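Local coordinates for sister chromatid cohesion protein (Chaetomium thermophilum, PDB 5T8V), which probably helps load the cohesin ring onto chromatin, the chain here being its C-terminal fragment built of HEAT repeats, at residues P57-L62 with I127-T132; A65-I70 with S133-C138; Q29-A34 with A52-P57. One frame throughout, in Å; residues are numbered along the deposited sequence.

How the contacts relate
The three contacts form one continuous patch near the N-terminal end of this elongated, mostly helical chain; contacts 1 and 2 are made by helix 56-71, and contact 3 by the strand leading into it. Contacts 1 and 2 are successive levels of packing against helix 120-136, with centres 11 Å apart; Thr132 CG2 of the first touches Leu66 CD1 of the second at 3.9 Å. Contact 3, centred 12 Å from contact 1, shares Pro57 with contact 1, and Leu54 CD1 meets Leu62 CD1 at 3.7 Å. Contacts 2 and 3 do not touch, their nearest atoms being about 9 Å apart. Citrate, probably from the crystallisation liquor, hydrogen-bonds to Arg135. The side chain of Thr60 is also about 5 Å from bound citrate.

Contact 1: residues P57-L62 with I127-T132; sequences PTQTKL and IRAART
Arg128 and Gln59 meet first, CB to CB at 3.8 Å, where the backbones of two nearly parallel helices of this HEAT-repeat protein draw together: the axes of these short segments pass 8.9 Å apart at 19°. Beyond CB the arginine runs extended from CG to NE past Thr60, whose CG2 lies over one guanidinium face, off toward its rim. The polar ends of this pair are engaged elsewhere. Arg128 NE forms a salt bridge with Asp199 on helix 190-213, and Thr60 OG1 is hydrogen-bonded to Ala56 O one helical turn back. At Ala129 the methyl CB packs against the end of the amide, 3.7 Å from Gln59 NE2. Gln59 gets there by bending at its second torsion (chi2 -72°), which carries the amide across the groove. One turn later Thr132 OG1 donates to Gln59 OE1 at 2.6 Å, approaching from above the carbonyl plane, and it also pairs with Gln63 NE2. Two glutamines on successive turns thus grip one buried hydroxyl, a polar crosslink within a closely packed helix pair. Helix 81-96 lies against the join, its Cys90 touching both Gln59 and Ala129; helix 190-213 packs on Ile127 and Ala130, while strand 52-54 brings Leu54 against Gln59 and Leu62.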
loop_
_atom_site.group_PDB
_atom_site.type_symbol
_atom_site.label_atom_id
_atom_site.label_comp_id
_atom_site.label_asym_id
_atom_site.label_seq_id
_atom_site.Cartn_x
_atom_site.Cartn_y
_atom_site.Cartn_z
ATOM N N PRO A 57 62.207 19.404 -23.633
ATOM C CA PRO A 57 62.709 18.056 -23.322
ATOM C C PRO A 57 63.861 18.078 -22.329
ATOM O O PRO A 57 63.895 17.290 -21.375
ATOM C CB PRO A 57 63.156 17.520 -24.689
ATOM C CG PRO A 57 62.477 18.389 -25.696
ATOM C CD PRO A 57 62.377 19.733 -25.057
ATOM N N THR A 58 64.822 18.977 -22.548
ATOM C CA THR A 58 65.921 19.106 -21.600
ATOM C C THR A 58 65.406 19.501 -20.221
ATOM O O THR A 58 65.905 19.013 -19.200
ATOM C CB THR A 58 66.955 20.118 -22.109
ATOM O OG1 THR A 58 67.937 20.353 -21.092
ATOM C CG2 THR A 58 66.312 21.442 -22.481
ATOM N N GLN A 59 64.399 20.375 -20.171
ATOM C CA GLN A 59 63.754 20.678 -18.898
ATOM C C GLN A 59 63.178 19.417 -18.271
ATOM O O GLN A 59 63.288 19.213 -17.057
ATOM C CB GLN A 59 62.656 21.724 -19.097
ATOM C CG GLN A 59 63.159 23.156 -19.184
ATOM C CD GLN A 59 63.629 23.688 -17.846
ATOM O OE1 GLN A 59 63.786 22.933 -16.888
ATOM N NE2 GLN A 59 63.852 24.995 -17.772
ATOM N N THR A 60 62.563 18.556 -19.084
ATOM C CA THR A 60 62.027 17.300 -18.566
ATOM C C THR A 60 63.122 16.476 -17.901
ATOM O O THR A 60 63.001 16.083 -16.733
ATOM C CB THR A 60 61.368 16.502 -19.695
ATOM O OG1 THR A 60 60.225 17.213 -20.183
ATOM C CG2 THR A 60 60.930 15.129 -19.211
ATOM N N LYS A 61 64.207 16.205 -18.631
ATOM C CA LYS A 61 65.271 15.381 -18.067
ATOM C C LYS A 61 65.850 16.012 -16.804
ATOM O O LYS A 61 66.106 15.314 -15.813
ATOM C CB LYS A 61 66.362 15.144 -19.108
ATOM C CG LYS A 61 65.913 14.254 -20.263
ATOM C CD LYS A 61 67.062 13.431 -20.837
ATOM C CE LYS A 61 67.323 13.760 -22.299
ATOM N NZ LYS A 61 68.688 13.340 -22.725
ATOM N N LEU A 62 66.061 17.331 -16.814
ATOM C CA LEU A 62 66.511 18.002 -15.599
ATOM C C LEU A 62 65.551 17.746 -14.446
ATOM O O LEU A 62 65.979 17.510 -13.311
ATOM C CB LEU A 62 66.655 19.506 -15.837
ATOM C CG LEU A 62 67.915 20.000 -16.551
ATOM C CD1 LEU A 62 67.861 21.511 -16.702
ATOM C CD2 LEU A 62 69.177 19.587 -15.806
ATOM N N ILE A 127 56.214 26.118 -19.730
ATOM C CA ILE A 127 55.474 25.212 -18.851
ATOM C C ILE A 127 56.444 24.393 -18.005
ATOM O O ILE A 127 56.397 24.402 -16.764
ATOM C CB ILE A 127 54.548 24.304 -19.680
ATOM C CG1 ILE A 127 53.473 25.143 -20.375
ATOM C CG2 ILE A 127 53.894 23.237 -18.803
ATOM C CD1 ILE A 127 52.658 24.383 -21.404
ATOM N N ARG A 128 57.351 23.678 -18.671
ATOM C CA ARG A 128 58.264 22.812 -17.940
ATOM C C ARG A 128 59.342 23.599 -17.206
ATOM O O ARG A 128 59.915 23.086 -16.238
ATOM C CB ARG A 128 58.871 21.788 -18.896
ATOM C CG ARG A 128 57.850 20.744 -19.320
ATOM C CD ARG A 128 58.492 19.515 -19.913
ATOM N NE ARG A 128 57.537 18.412 -20.018
ATOM C CZ ARG A 128 57.281 17.536 -19.051
ATOM N NH1 ARG A 128 57.906 17.617 -17.885
ATOM N NH2 ARG A 128 56.393 16.572 -19.250
ATOM N N ALA A 129 59.617 24.835 -17.628
ATOM C CA ALA A 129 60.453 25.715 -16.820
ATOM C C ALA A 129 59.799 25.985 -15.471
ATOM O O ALA A 129 60.443 25.883 -14.419
ATOM C CB ALA A 129 60.712 27.024 -17.566
ATOM N N ALA A 130 58.507 26.330 -15.485
ATOM C CA ALA A 130 57.770 26.506 -14.238
ATOM C C ALA A 130 57.827 25.244 -13.394
ATOM O O ALA A 130 58.098 25.301 -12.188
ATOM C CB ALA A 130 56.318 26.882 -14.531
ATOM N N ARG A 131 57.577 24.087 -14.014
ATOM C CA ARG A 131 57.646 22.833 -13.268
ATOM C C ARG A 131 59.001 22.676 -12.585
ATOM O O ARG A 131 59.079 22.314 -11.403
ATOM C CB ARG A 131 57.370 21.652 -14.194
ATOM C CG ARG A 131 57.341 20.319 -13.467
ATOM C CD ARG A 131 56.690 19.235 -14.297
ATOM N NE ARG A 131 56.271 18.111 -13.462
ATOM C CZ ARG A 131 56.988 17.012 -13.242
ATOM N NH1 ARG A 131 58.185 16.859 -13.793
ATOM N NH2 ARG A 131 56.500 16.056 -12.463
ATOM N N THR A 132 60.084 22.955 -13.313
ATOM C CA THR A 132 61.416 22.864 -12.722
ATOM C C THR A 132 61.553 23.803 -11.529
ATOM O O THR A 132 62.058 23.411 -10.471
ATOM C CB THR A 132 62.481 23.172 -13.775
ATOM O OG1 THR A 132 62.458 22.158 -14.786
ATOM C CG2 THR A 132 63.873 23.218 -13.149
#

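Contact 2: residues A65-I70 with S133-C138; sequences ALKKTI and SMRIMC
Arg135 reaches across to Lys67, its guanidinium lying under the lysine's aliphatic chain, where helix 56-71 packs beside the C-terminal part of helix 120-136 in this chain of mostly helical, HEAT-repeat architecture. Lys67 CB sits over one face of the flat group, 3.6 Å from Arg135 NH1 and nearer the rim than the middle, and Lys67 CD follows at 4.0 Å from Arg135 NH2. The two chains are oblique to each other, and the ammonium is led away, with Lys67 NZ 6.1 Å from Arg135 NH2. The lysine thus meets the guanidinium with its methylenes, while its ammonium stays apart. Deeper in, Leu66 CB rests 4.0 Å from Arg135 CD, and Leu66 CD1 packs on Ile136 CG1. Ile70, one turn along from Leu66, closes the C-terminal side of the contact: its CD1 touches Arg135 CG as well as the carbonyl oxygens of Arg135 and Cys138.

What places the arginine is partly its own shape. Its CG lies opposite the backbone N (chi1 173°), and a bend at chi3 (-70°) swings the guanidinium across the side chain of Lys67. Beyond that, NH1 makes a weak hydrogen bond to Gln63 O and a further hydrogen bond to citrate, an anion that probably helps to balance the positive charge gathered here by Arg135 and the nearby Arg131. In the next layer Leu86 and Leu87 of helix 81-96 pack on Ile136, Phe75 touches Leu66 and Ile70, and Leu20 of helix 9-36 touches Leu66. On helix 56-71 itself, Leu66 O accepts two hydrogen bonds, one from Ile70 N and one from Thr69 OG1, the hydroxyl standing 23° off the carbonyl plane.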
loop_
_atom_site.group_PDB
_atom_site.type_symbol
_atom_site.label_atom_id
_atom_site.label_comp_id
_atom_site.label_asym_id
_atom_site.label_seq_id
_atom_site.Cartn_x
_atom_site.Cartn_y
_atom_site.Cartn_z
ATOM N N ALA A 65 66.167 14.177 -13.089
ATOM C CA ALA A 65 67.379 14.116 -12.277
ATOM C C ALA A 65 67.179 14.804 -10.930
ATOM O O ALA A 65 67.611 14.290 -9.887
ATOM C CB ALA A 65 68.540 14.749 -13.040
ATOM N N LEU A 66 66.522 15.966 -10.932
ATOM C CA LEU A 66 66.248 16.672 -9.684
ATOM C C LEU A 66 65.429 15.807 -8.735
ATOM O O LEU A 66 65.725 15.726 -7.536
ATOM C CB LEU A 66 65.521 17.985 -9.980
ATOM C CG LEU A 66 66.355 19.087 -10.639
ATOM C CD1 LEU A 66 65.446 20.155 -11.222
ATOM C CD2 LEU A 66 67.315 19.702 -9.638
ATOM N N LYS A 67 64.383 15.156 -9.251
ATOM C CA LYS A 67 63.588 14.264 -8.414
ATOM C C LYS A 67 64.447 13.147 -7.837
ATOM O O LYS A 67 64.294 12.777 -6.666
ATOM C CB LYS A 67 62.420 13.690 -9.218
ATOM C CG LYS A 67 61.710 12.525 -8.546
ATOM C CD LYS A 67 60.319 12.318 -9.131
ATOM C CE LYS A 67 59.837 10.887 -8.965
ATOM N NZ LYS A 67 60.452 9.968 -9.969
ATOM N N LYS A 68 65.363 12.601 -8.640
ATOM C CA LYS A 68 66.288 11.598 -8.117
ATOM C C LYS A 68 67.085 12.150 -6.939
ATOM O O LYS A 68 67.191 11.503 -5.890
ATOM C CB LYS A 68 67.230 11.114 -9.219
ATOM C CG LYS A 68 66.711 9.927 -10.011
ATOM C CD LYS A 68 67.766 9.416 -10.983
ATOM C CE LYS A 68 67.250 8.263 -11.827
ATOM N NZ LYS A 68 68.285 7.761 -12.774
ATOM N N THR A 69 67.655 13.348 -7.090
ATOM C CA THR A 69 68.464 13.911 -6.010
ATOM C C THR A 69 67.625 14.166 -4.764
ATOM O O THR A 69 68.108 13.999 -3.638
ATOM C CB THR A 69 69.140 15.205 -6.463
ATOM O OG1 THR A 69 68.149 16.138 -6.910
ATOM C CG2 THR A 69 70.131 14.931 -7.586
ATOM N N ILE A 70 66.366 14.574 -4.940
ATOM C CA ILE A 70 65.512 14.857 -3.789
ATOM C C ILE A 70 65.175 13.568 -3.048
ATOM O O ILE A 70 65.291 13.491 -1.819
ATOM C CB ILE A 70 64.243 15.610 -4.234
ATOM C CG1 ILE A 70 64.584 17.070 -4.541
ATOM C CG2 ILE A 70 63.152 15.546 -3.159
ATOM C CD1 ILE A 70 63.455 17.859 -5.184
ATOM N N SER A 133 61.118 25.057 -11.683
ATOM C CA SER A 133 61.205 26.007 -10.576
ATOM C C SER A 133 60.497 25.469 -9.338
ATOM O O SER A 133 61.065 25.452 -8.236
ATOM C CB SER A 133 60.607 27.350 -10.993
ATOM O OG SER A 133 61.354 27.934 -12.045
ATOM N N MET A 134 59.251 25.019 -9.500
ATOM C CA MET A 134 58.501 24.494 -8.363
ATOM C C MET A 134 59.244 23.335 -7.709
ATOM O O MET A 134 59.457 23.324 -6.490
ATOM C CB MET A 134 57.107 24.057 -8.812
ATOM C CG MET A 134 56.271 25.163 -9.446
ATOM S SD MET A 134 56.132 26.643 -8.426
ATOM C CE MET A 134 57.205 27.769 -9.317
ATOM N N ARG A 135 59.654 22.346 -8.508
ATOM C CA ARG A 135 60.369 21.207 -7.939
ATOM C C ARG A 135 61.600 21.661 -7.164
ATOM O O ARG A 135 61.897 21.127 -6.089
ATOM C CB ARG A 135 60.761 20.225 -9.038
ATOM C CG ARG A 135 61.652 19.102 -8.548
ATOM C CD ARG A 135 61.549 17.892 -9.447
ATOM N NE ARG A 135 60.254 17.230 -9.320
ATOM C CZ ARG A 135 59.790 16.325 -10.176
ATOM N NH1 ARG A 135 60.507 15.975 -11.236
ATOM N NH2 ARG A 135 58.601 15.774 -9.978
ATOM N N ILE A 136 62.327 22.647 -7.691
ATOM C CA ILE A 136 63.457 23.209 -6.956
ATOM C C ILE A 136 62.993 23.762 -5.616
ATOM O O ILE A 136 63.701 23.660 -4.606
ATOM C CB ILE A 136 64.164 24.285 -7.803
ATOM C CG1 ILE A 136 64.920 23.619 -8.955
ATOM C CG2 ILE A 136 65.121 25.117 -6.940
ATOM C CD1 ILE A 136 65.451 24.589 -9.989
ATOM N N MET A 137 61.800 24.358 -5.582
ATOM C CA MET A 137 61.234 24.819 -4.320
ATOM C C MET A 137 60.650 23.688 -3.480
ATOM O O MET A 137 60.153 23.954 -2.380
ATOM C CB MET A 137 60.155 25.874 -4.577
ATOM C CG MET A 137 60.710 27.264 -4.820
ATOM S SD MET A 137 59.426 28.517 -4.974
ATOM C CE MET A 137 58.781 28.127 -6.595
ATOM N N CYS A 138 60.697 22.443 -3.958
ATOM C CA CYS A 138 60.215 21.290 -3.204
ATOM C C CYS A 138 61.353 20.390 -2.728
ATOM O O CYS A 138 61.171 19.180 -2.580
ATOM C CB CYS A 138 59.226 20.483 -4.042
ATOM S SG CYS A 138 57.663 21.319 -4.338
#

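Contact 3: residues Q29-A34 with A52-P57; sequences QAVDRA and ATLAAP
Val31 faces Ala52 at the tight end of a helix-on-hairpin contact, in which helix 9-36 lies against the second strand of a small antiparallel beta hairpin formed by strands 44-46 and 52-54. Helix segment and strand run roughly antiparallel, at 146°, with axes 8.2 Å apart. Val31 carries most of the join, and its two methyls divide the work between Ala52 and Leu54. CG1, set opposite the backbone N (chi1 174°), packs on Ala52 CB at 4.0 Å and lies 3.4 Å from Ala52 O. One turn on, Ala34 CB meets Ala52 CB at 4.3 Å, a spacing that small residues on both partners allow. Replacing Val31 with an alanine removes both methyl branches, and would probably open a gap beside Ala52 and leave the end of Leu54 less firmly held.

The other side is very different. Gln29, Asp32 and Arg33 lie on the solvent-exposed side of the helix and make no contact with 52-57, while the chain from Ala55 to Pro57 draws away from it to begin helix 56-71, with Ala55 in the N-cap position. Inside, the packing is closed by other parts of the fold: Tyr85 of helix 81-96 touches Val31, Ala44 of the partner strand lies against both Val31 and Ala34, and Thr53 is hydrogen-bonded through its backbone to Ile45. Within the apolar seam, Val31 CG2 and Leu54 CD2 meet at 3.7 Å, their side chains crossing at about a right angle.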
loop_
_atom_site.group_PDB
_atom_site.type_symbol
_atom_site.label_atom_id
_atom_site.label_comp_id
_atom_site.label_asym_id
_atom_site.label_seq_id
_atom_site.Cartn_x
_atom_site.Cartn_y
_atom_site.Cartn_z
ATOM N N GLN A 29 76.286 24.882 -20.926
ATOM C CA GLN A 29 77.131 25.136 -22.088
ATOM C C GLN A 29 76.349 25.012 -23.391
ATOM O O GLN A 29 76.767 25.580 -24.405
ATOM C CB GLN A 29 78.341 24.199 -22.092
ATOM C CG GLN A 29 78.026 22.720 -22.205
ATOM C CD GLN A 29 79.214 21.853 -21.814
ATOM O OE1 GLN A 29 80.277 22.365 -21.458
ATOM N NE2 GLN A 29 79.040 20.538 -21.879
ATOM N N ALA A 30 75.221 24.296 -23.382
ATOM C CA ALA A 30 74.311 24.352 -24.522
ATOM C C ALA A 30 73.718 25.747 -24.673
ATOM O O ALA A 30 73.564 26.246 -25.793
ATOM C CB ALA A 30 73.203 23.310 -24.368
ATOM N N VAL A 31 73.383 26.395 -23.554
ATOM C CA VAL A 31 72.923 27.780 -23.607
ATOM C C VAL A 31 74.038 28.684 -24.114
ATOM O O VAL A 31 73.812 29.562 -24.957
ATOM C CB VAL A 31 72.412 28.228 -22.224
ATOM C CG1 VAL A 31 72.068 29.714 -22.225
ATOM C CG2 VAL A 31 71.194 27.411 -21.817
ATOM N N ASP A 32 75.259 28.490 -23.609
ATOM C CA ASP A 32 76.390 29.278 -24.092
ATOM C C ASP A 32 76.532 29.154 -25.603
ATOM O O ASP A 32 76.687 30.157 -26.310
ATOM C CB ASP A 32 77.680 28.837 -23.396
ATOM C CG ASP A 32 77.806 29.391 -21.992
ATOM O OD1 ASP A 32 77.447 30.568 -21.780
ATOM O OD2 ASP A 32 78.268 28.650 -21.101
ATOM N N ARG A 33 76.481 27.924 -26.117
ATOM C CA ARG A 33 76.578 27.721 -27.558
ATOM C C ARG A 33 75.418 28.389 -28.284
ATOM O O ARG A 33 75.594 28.939 -29.377
ATOM C CB ARG A 33 76.611 26.227 -27.873
ATOM C CG ARG A 33 76.938 25.901 -29.321
ATOM C CD ARG A 33 76.373 24.550 -29.713
ATOM N NE ARG A 33 76.562 23.552 -28.662
ATOM C CZ ARG A 33 76.017 22.340 -28.673
ATOM N NH1 ARG A 33 75.239 21.962 -29.680
ATOM N NH2 ARG A 33 76.246 21.503 -27.669
ATOM N N ALA A 34 74.223 28.348 -27.694
ATOM C CA ALA A 34 73.062 28.961 -28.324
ATOM C C ALA A 34 73.131 30.483 -28.315
ATOM O O ALA A 34 72.431 31.122 -29.104
ATOM C CB ALA A 34 71.781 28.499 -27.629
ATOM N N ALA A 52 68.708 33.104 -23.680
ATOM C CA ALA A 52 68.530 31.826 -24.359
ATOM C C ALA A 52 68.102 30.781 -23.338
ATOM O O ALA A 52 68.800 30.558 -22.341
ATOM C CB ALA A 52 69.813 31.400 -25.072
ATOM N N THR A 53 66.964 30.136 -23.571
ATOM C CA THR A 53 66.326 29.316 -22.554
ATOM C C THR A 53 66.578 27.834 -22.816
ATOM O O THR A 53 67.206 27.443 -23.799
ATOM C CB THR A 53 64.827 29.612 -22.505
ATOM O OG1 THR A 53 64.239 29.316 -23.778
ATOM C CG2 THR A 53 64.584 31.074 -22.162
ATOM N N LEU A 54 66.088 26.998 -21.904
ATOM C CA LEU A 54 66.176 25.553 -22.049
ATOM C C LEU A 54 64.906 25.028 -22.703
ATOM O O LEU A 54 63.800 25.479 -22.390
ATOM C CB LEU A 54 66.385 24.886 -20.687
ATOM C CG LEU A 54 67.666 25.258 -19.934
ATOM C CD1 LEU A 54 67.646 24.684 -18.529
ATOM C CD2 LEU A 54 68.901 24.775 -20.678
ATOM N N ALA A 55 65.069 24.078 -23.617
ATOM C CA ALA A 55 63.926 23.520 -24.321
ATOM C C ALA A 55 63.121 22.607 -23.397
ATOM O O ALA A 55 63.586 22.177 -22.340
ATOM C CB ALA A 55 64.380 22.751 -25.559
ATOM N N ALA A 56 61.890 22.315 -23.813
ATOM C CA ALA A 56 61.012 21.496 -22.983
ATOM C C ALA A 56 61.584 20.114 -22.687
ATOM O O ALA A 56 61.453 19.657 -21.538
ATOM C CB ALA A 56 59.637 21.378 -23.650
ATOM N N PRO A 57 62.207 19.404 -23.633
ATOM C CA PRO A 57 62.709 18.056 -23.322
ATOM C C PRO A 57 63.861 18.078 -22.329
ATOM O O PRO A 57 63.895 17.290 -21.375
ATOM C CB PRO A 57 63.156 17.520 -24.689
ATOM C CG PRO A 57 62.477 18.389 -25.696
ATOM C CD PRO A 57 62.377 19.733 -25.057
#